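4-alpha-glucanotransferase (Corynebacterium glutamicum, PDB 5B68) is an amylomaltase-family carbohydrate-active enzyme with a TIM-barrel core and an N-terminal beta-sandwich domain. Local coordinates at residues 31-34 and 35-39; 660-663 and 664-667; 473-476 and 477-481. All coordinates share one frame; numbering follows the deposited sequence.

Interaction 1 of 3, residues 31-34 and 35-39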
loop_
_atom_site.group_PDB
_atom_site.type_symbol
_atom_site.label_atom_id
_atom_site.label_comp_id
_atom_site.label_asym_id
_atom_site.label_seq_id
_atom_site.Cartn_x
_atom_site.Cartn_y
_atom_site.Cartn_z
ATOM N N SER A 31 -21.853 12.995 15.508
ATOM C CA SER A 31 -22.410 13.047 16.862
ATOM C C SER A 31 -21.378 13.495 17.904
ATOM O O SER A 31 -20.161 13.313 17.725
ATOM C CB SER A 31 -22.962 11.709 17.268
ATOM O OG SER A 31 -21.972 10.747 17.493
ATOM N N ASP A 32 -21.870 14.043 19.024
ATOM C CA ASP A 32 -21.024 14.345 20.162
ATOM C C ASP A 32 -20.260 13.085 20.579
ATOM O O ASP A 32 -19.072 13.160 20.893
ATOM C CB ASP A 32 -21.867 14.796 21.380
ATOM C CG ASP A 32 -22.457 16.199 21.254
ATOM O OD1 ASP A 32 -22.297 16.864 20.194
ATOM O OD2 ASP A 32 -23.091 16.634 22.268
ATOM N N ASP A 33 -20.973 11.953 20.632
ATOM C CA ASP A 33 -20.432 10.687 21.125
ATOM C C ASP A 33 -19.231 10.253 20.301
ATOM O O ASP A 33 -18.222 9.778 20.822
ATOM C CB ASP A 33 -21.512 9.559 21.065
ATOM C CG ASP A 33 -21.093 8.313 21.735
ATOM O OD1 ASP A 33 -20.854 8.324 22.956
ATOM O OD2 ASP A 33 -20.938 7.283 21.053
ATOM N N THR A 34 -19.346 10.422 19.006
ATOM C CA THR A 34 -18.258 10.049 18.075
ATOM C C THR A 34 -17.047 10.988 18.306
ATOM O O THR A 34 -15.914 10.537 18.324
ATOM C CB THR A 34 -18.746 10.098 16.619
ATOM O OG1 THR A 34 -19.642 8.978 16.394
ATOM C CG2 THR A 34 -17.525 10.082 15.647
ATOM N N LEU A 35 -17.304 12.281 18.446
ATOM C CA LEU A 35 -16.205 13.207 18.659
ATOM C C LEU A 35 -15.424 12.829 19.915
ATOM O O LEU A 35 -14.204 12.767 19.899
ATOM C CB LEU A 35 -16.702 14.633 18.766
ATOM C CG LEU A 35 -17.250 15.233 17.450
ATOM C CD1 LEU A 35 -17.803 16.634 17.714
ATOM C CD2 LEU A 35 -16.268 15.222 16.257
ATOM N N VAL A 36 -16.147 12.624 20.996
ATOM C CA VAL A 36 -15.523 12.252 22.247
ATOM C C VAL A 36 -14.748 10.966 22.109
ATOM O O VAL A 36 -13.619 10.871 22.647
ATOM C CB VAL A 36 -16.597 12.195 23.393
ATOM C CG1 VAL A 36 -16.033 11.598 24.646
ATOM C CG2 VAL A 36 -17.159 13.589 23.669
ATOM N N LYS A 37 -15.313 9.947 21.463
ATOM C CA LYS A 37 -14.619 8.641 21.409
ATOM C C LYS A 37 -13.362 8.708 20.504
ATOM O O LYS A 37 -12.364 8.098 20.794
ATOM C CB LYS A 37 -15.536 7.538 20.893
ATOM C CG LYS A 37 -16.519 7.148 21.974
ATOM C CD LYS A 37 -17.632 6.275 21.442
ATOM C CE LYS A 37 -18.369 5.639 22.622
ATOM N NZ LYS A 37 -19.692 5.122 22.115
ATOM N N ILE A 38 -13.428 9.483 19.440
ATOM C CA ILE A 38 -12.255 9.638 18.568
ATOM C C ILE A 38 -11.213 10.501 19.288
ATOM O O ILE A 38 -10.065 10.143 19.281
ATOM C CB ILE A 38 -12.621 10.240 17.201
ATOM C CG1 ILE A 38 -13.567 9.273 16.481
ATOM C CG2 ILE A 38 -11.348 10.479 16.342
ATOM C CD1 ILE A 38 -13.022 7.886 16.339
ATOM N N LEU A 39 -11.622 11.557 19.977
ATOM C CA LEU A 39 -10.649 12.329 20.794
ATOM C C LEU A 39 -9.944 11.467 21.843
ATOM O O LEU A 39 -8.739 11.537 22.003
ATOM C CB LEU A 39 -11.323 13.522 21.421
ATOM C CG LEU A 39 -11.639 14.601 20.387
ATOM C CD1 LEU A 39 -12.652 15.619 20.912
ATOM C CD2 LEU A 39 -10.392 15.380 20.003
#
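Asp33 and Lys37, one turn apart at the start of helix 32-41, are joined by a salt bridge. Asp33 OD2 lies 2.7 Å from Lys37 NZ and offers its syn lone pair, on the side of OD1. The carboxylate reaches the amine because Asp33 CG is anti to the backbone N (chi1 -171°). This puts CG next to the residue's own carbonyl carbon, toward the following turn where Lys37 stands. Lys37 comes from the other end with a chain extended beyond CG. Its CG and CD pass over the carbonyl oxygen of Asp33 before the amine meets the acid. Both residues are partly exposed, so this is the looser side of the turn. Asp32 is more exposed, and its OD1 forms a salt bridge with Arg4.

The other side is buried. Thr34 and Ile38 lie side by side and point the same way, with Thr34 CG2 4.1 Å from Ile38 CG1. Val470 of strand 467-472 and Ile483 of strand 481-484 pack on Ile38. Thr34 OG1 is hydrogen-bonded to the carbonyl oxygen of Thr479, which ties the helix to the neighbouring loop. Leu35 faces helix 5-13 and touches Leu7.

Backbone bonds carry the turn between these sides. Leu35 N, Val36 N, Lys37 N and Ile38 N donate to the carbonyl oxygens of Ser31, Asp32, Asp33 and Thr34. Before the first turn, Ser31 OG accepts from Thr34 N at 3.0 Å. The hydroxyl thus satisfies an N-H that has no earlier helical carbonyl to use. The acid-lysine bridge is a general i to i+4 helical pairing, while the serine N-cap marks the N-terminus of an alpha-helix.

Interaction 2 of 3, residues 660-663 and 664-667; sequences QNQP and GTTR. With SO4 (sulfate ion), chain E.
A type II beta turn runs from Gln662 to Thr665 in the loop between helices 650-654 and 694-702, and a sulfate ion sits beside it. The carbonyl oxygen of Gln662 is gripped twice by Thr665. Thr665 N donates to it at 3.1 Å, tilted from the carbonyl plane. Thr665 OG1 also donates, lying in that plane on a lone pair, at a short 2.5 Å from Gln662 O. The hydroxyl gets there because a chi1 of 55° tucks OG1 in among its own backbone atoms. The same hydroxyl is hydrogen-bonded to Asn672 ND2. The side chains of Gln662 and Thr665 cross at about a right angle, and Gln662 CG meets Thr665 CG2 at 3.4 Å.

The sulfate, probably from the crystallisation liquor, is held from two directions. Asn661 ND2 donates to SO4 O1 at 3.0 Å and also bonds Asp561 OD1. Gly664 N donates to SO4 O4 at 3.0 Å and only weakly to O3. Pro663 CB closes in on O3. Gly664 has a positive phi of 62°, as the third position of the turn requires. Proline then glycine in the two central positions is the classic sequence of a type II turn.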
loop_
_atom_site.group_PDB
_atom_site.type_symbol
_atom_site.label_atom_id
_atom_site.label_comp_id
_atom_site.label_asym_id
_atom_site.label_seq_id
_atom_site.Cartn_x
_atom_site.Cartn_y
_atom_site.Cartn_z
ATOM N N GLN A 660 -10.659 -12.517 -8.843
ATOM C CA GLN A 660 -9.730 -12.867 -7.772
ATOM C C GLN A 660 -10.351 -12.472 -6.414
ATOM O O GLN A 660 -10.139 -13.175 -5.407
ATOM C CB GLN A 660 -8.415 -12.096 -7.938
ATOM C CG GLN A 660 -7.290 -12.543 -6.977
ATOM C CD GLN A 660 -6.916 -13.994 -7.056
ATOM O OE1 GLN A 660 -7.260 -14.784 -6.169
ATOM N NE2 GLN A 660 -6.161 -14.392 -8.120
ATOM N N ASN A 661 -10.995 -11.325 -6.414
ATOM C CA ASN A 661 -11.651 -10.776 -5.212
ATOM C C ASN A 661 -13.015 -10.243 -5.598
ATOM O O ASN A 661 -13.133 -9.547 -6.631
ATOM C CB ASN A 661 -10.813 -9.611 -4.661
ATOM C CG ASN A 661 -11.384 -9.018 -3.337
ATOM O OD1 ASN A 661 -11.765 -9.753 -2.441
ATOM N ND2 ASN A 661 -11.407 -7.701 -3.232
ATOM N N GLN A 662 -14.040 -10.533 -4.782
ATOM C CA GLN A 662 -15.349 -9.853 -4.920
ATOM C C GLN A 662 -15.463 -8.918 -3.710
ATOM O O GLN A 662 -15.635 -9.425 -2.601
ATOM C CB GLN A 662 -16.510 -10.867 -4.969
ATOM C CG GLN A 662 -17.863 -10.195 -5.023
ATOM C CD GLN A 662 -17.981 -9.261 -6.208
ATOM O OE1 GLN A 662 -18.103 -8.040 -6.065
ATOM N NE2 GLN A 662 -17.876 -9.831 -7.399
ATOM N N PRO A 663 -15.277 -7.581 -3.893
ATOM C CA PRO A 663 -15.292 -6.691 -2.708
ATOM C C PRO A 663 -16.576 -6.821 -1.894
ATOM O O PRO A 663 -17.639 -7.153 -2.468
ATOM C CB PRO A 663 -15.130 -5.272 -3.312
ATOM C CG PRO A 663 -14.262 -5.527 -4.509
ATOM C CD PRO A 663 -14.757 -6.843 -5.078
ATOM N N GLY A 664 -16.444 -6.691 -0.572
ATOM C CA GLY A 664 -17.585 -6.864 0.318
ATOM C C GLY A 664 -18.229 -8.254 0.314
ATOM O O GLY A 664 -19.437 -8.392 0.601
ATOM N N THR A 665 -17.461 -9.279 -0.052
ATOM C CA THR A 665 -17.791 -10.653 0.287
ATOM C C THR A 665 -16.716 -11.107 1.219
ATOM O O THR A 665 -15.632 -10.522 1.250
ATOM C CB THR A 665 -17.761 -11.619 -0.905
ATOM O OG1 THR A 665 -16.485 -11.557 -1.545
ATOM C CG2 THR A 665 -18.861 -11.286 -1.909
ATOM N N THR A 666 -17.006 -12.149 1.989
ATOM C CA THR A 666 -16.084 -12.684 2.964
ATOM C C THR A 666 -15.651 -14.064 2.533
ATOM O O THR A 666 -16.212 -14.664 1.619
ATOM C CB THR A 666 -16.795 -12.791 4.358
ATOM O OG1 THR A 666 -18.170 -13.166 4.132
ATOM C CG2 THR A 666 -16.785 -11.466 5.052
ATOM N N ARG A 667 -14.653 -14.594 3.208
ATOM C CA ARG A 667 -13.976 -15.780 2.758
ATOM C C ARG A 667 -14.842 -17.050 2.727
ATOM O O ARG A 667 -14.542 -17.981 2.001
ATOM C CB ARG A 667 -12.697 -15.999 3.542
ATOM C CG ARG A 667 -12.894 -16.484 4.992
ATOM C CD ARG A 667 -11.606 -16.355 5.803
ATOM N NE ARG A 667 -11.848 -16.592 7.216
ATOM C CZ ARG A 667 -12.235 -15.686 8.106
ATOM N NH1 ARG A 667 -12.484 -14.414 7.781
ATOM N NH2 ARG A 667 -12.436 -16.084 9.377
HETATM S S SO4 E . -12.733 -6.125 0.314
HETATM O O1 SO4 E . -11.596 -6.809 -0.361
HETATM O O2 SO4 E . -12.146 -5.405 1.459
HETATM O O3 SO4 E . -13.349 -5.159 -0.626
HETATM O O4 SO4 E . -13.793 -7.070 0.687
#

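Interaction 3 of 3, residues 473-476 and 477-481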
loop_
_atom_site.group_PDB
_atom_site.type_symbol
_atom_site.label_atom_id
_atom_site.label_comp_id
_atom_site.label_asym_id
_atom_site.label_seq_id
_atom_site.Cartn_x
_atom_site.Cartn_y
_atom_site.Cartn_z
ATOM N N ARG A 473 -13.645 1.743 17.566
ATOM C CA ARG A 473 -13.470 0.365 17.226
ATOM C C ARG A 473 -14.719 -0.403 17.648
ATOM O O ARG A 473 -15.259 -0.163 18.697
ATOM C CB ARG A 473 -12.218 -0.189 17.893
ATOM C CG ARG A 473 -11.780 -1.521 17.337
ATOM C CD ARG A 473 -10.328 -1.803 17.625
ATOM N NE ARG A 473 -9.444 -1.172 16.666
ATOM C CZ ARG A 473 -9.225 -1.627 15.447
ATOM N NH1 ARG A 473 -9.829 -2.720 15.031
ATOM N NH2 ARG A 473 -8.402 -0.989 14.646
ATOM N N MET A 474 -15.162 -1.310 16.793
ATOM C CA MET A 474 -16.324 -2.171 17.035
ATOM C C MET A 474 -17.672 -1.487 16.829
ATOM O O MET A 474 -18.700 -2.051 17.124
ATOM C CB MET A 474 -16.274 -2.835 18.406
ATOM C CG MET A 474 -15.398 -4.077 18.487
ATOM S SD MET A 474 -15.960 -5.530 17.576
ATOM C CE MET A 474 -17.519 -5.931 18.339
ATOM N N GLN A 475 -17.654 -0.286 16.283
ATOM C CA GLN A 475 -18.870 0.422 15.953
ATOM C C GLN A 475 -19.090 0.422 14.457
ATOM O O GLN A 475 -18.188 0.164 13.693
ATOM C CB GLN A 475 -18.836 1.859 16.464
ATOM C CG GLN A 475 -18.906 1.989 17.966
ATOM C CD GLN A 475 -19.256 3.383 18.407
ATOM O OE1 GLN A 475 -19.567 4.233 17.596
ATOM N NE2 GLN A 475 -19.211 3.617 19.695
ATOM N N SER A 476 -20.325 0.673 14.069
ATOM C CA SER A 476 -20.724 0.836 12.684
ATOM C C SER A 476 -19.953 1.986 12.022
ATOM O O SER A 476 -19.708 3.056 12.634
ATOM C CB SER A 476 -22.219 1.177 12.622
ATOM O OG SER A 476 -22.648 1.467 11.294
ATOM N N PRO A 477 -19.652 1.818 10.744
ATOM C CA PRO A 477 -19.036 2.923 10.005
ATOM C C PRO A 477 -19.883 4.196 9.910
ATOM O O PRO A 477 -19.346 5.298 9.757
ATOM C CB PRO A 477 -18.764 2.309 8.644
ATOM C CG PRO A 477 -18.726 0.813 8.877
ATOM C CD PRO A 477 -19.574 0.518 10.036
ATOM N N ALA A 478 -21.216 4.072 9.971
ATOM C CA ALA A 478 -22.103 5.233 10.101
ATOM C C ALA A 478 -21.759 6.163 11.257
ATOM O O ALA A 478 -22.122 7.311 11.196
ATOM C CB ALA A 478 -23.593 4.772 10.245
ATOM N N THR A 479 -21.098 5.648 12.302
ATOM C CA THR A 479 -20.666 6.403 13.454
ATOM C C THR A 479 -19.290 7.052 13.316
ATOM O O THR A 479 -18.847 7.679 14.260
ATOM C CB THR A 479 -20.704 5.584 14.747
ATOM O OG1 THR A 479 -19.674 4.579 14.795
ATOM C CG2 THR A 479 -22.104 4.910 14.867
ATOM N N GLY A 480 -18.661 6.945 12.153
ATOM C CA GLY A 480 -17.313 7.466 12.007
ATOM C C GLY A 480 -17.236 8.911 11.588
ATOM O O GLY A 480 -18.245 9.655 11.438
ATOM N N THR A 481 -15.979 9.330 11.450
ATOM C CA THR A 481 -15.651 10.638 10.968
ATOM C C THR A 481 -14.228 10.633 10.390
ATOM O O THR A 481 -13.588 9.588 10.418
ATOM C CB THR A 481 -15.800 11.694 12.058
ATOM O OG1 THR A 481 -15.710 12.963 11.445
ATOM C CG2 THR A 481 -14.792 11.573 13.182
#
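This is a local contact in the loop of a beta-hairpin, between strands 467-472 and 481-484, two antiparallel neighbours of a four-stranded sheet. The loop turns through a short 3-10 segment, 477-479. Ser476 stands just before that segment; Thr479 ends it and bonds back to Ser476.

The carbonyl oxygen of Ser476 takes two bonds from Thr479. Thr479 N donates to Ser476 O at 3.0 Å, from well above the carbonyl plane. Thr479 OG1 donates to the same oxygen at 2.6 Å and lies in the plane. One acceptor therefore holds both the backbone and the side chain of Thr479, which fixes the rotation of its hydroxyl-bearing branch. A chi1 of 71° folds OG1 back over its own backbone, facing Ser476. Gln475 also approaches this hydroxyl, with Gln475 CB 3.3 Å from Thr479 OG1.

Pro477 packs on Met471 and Thr479 on Pro472, so the turn rests on the preceding strand. A backbone bond from Gly480 N to Pro477 O, 3.0 Å long, leads the chain out toward strand 481-484. On the more exposed side, Ser476 begins an ST turn: its OG accepts from Ala478 N, two residues on, at 3.3 Å from Ser476 OG and with an N-H...O angle of 142°.

Along the chain the order is interaction 1, then interaction 3, then interaction 2. Interactions 1 and 3 are neighbours, with centres about 10 Å apart, though more than 400 residues separate them in sequence. Helix 32-41 packs against strands 467-472 and 481-484, and interaction 3 forms the loop between those strands. The N-terminal part of the chain is thereby joined to the four-stranded antiparallel sheet. Interaction 2 stands apart, in a loop after strand 645-649 of the eight-stranded parallel sheet of the TIM barrel and helix 650-654. Its centre is about 31 Å from that of interaction 1 and about 21 Å from that of interaction 3. Interactions 2 and 3 both lie in the 4-alpha-glucanotransferase region.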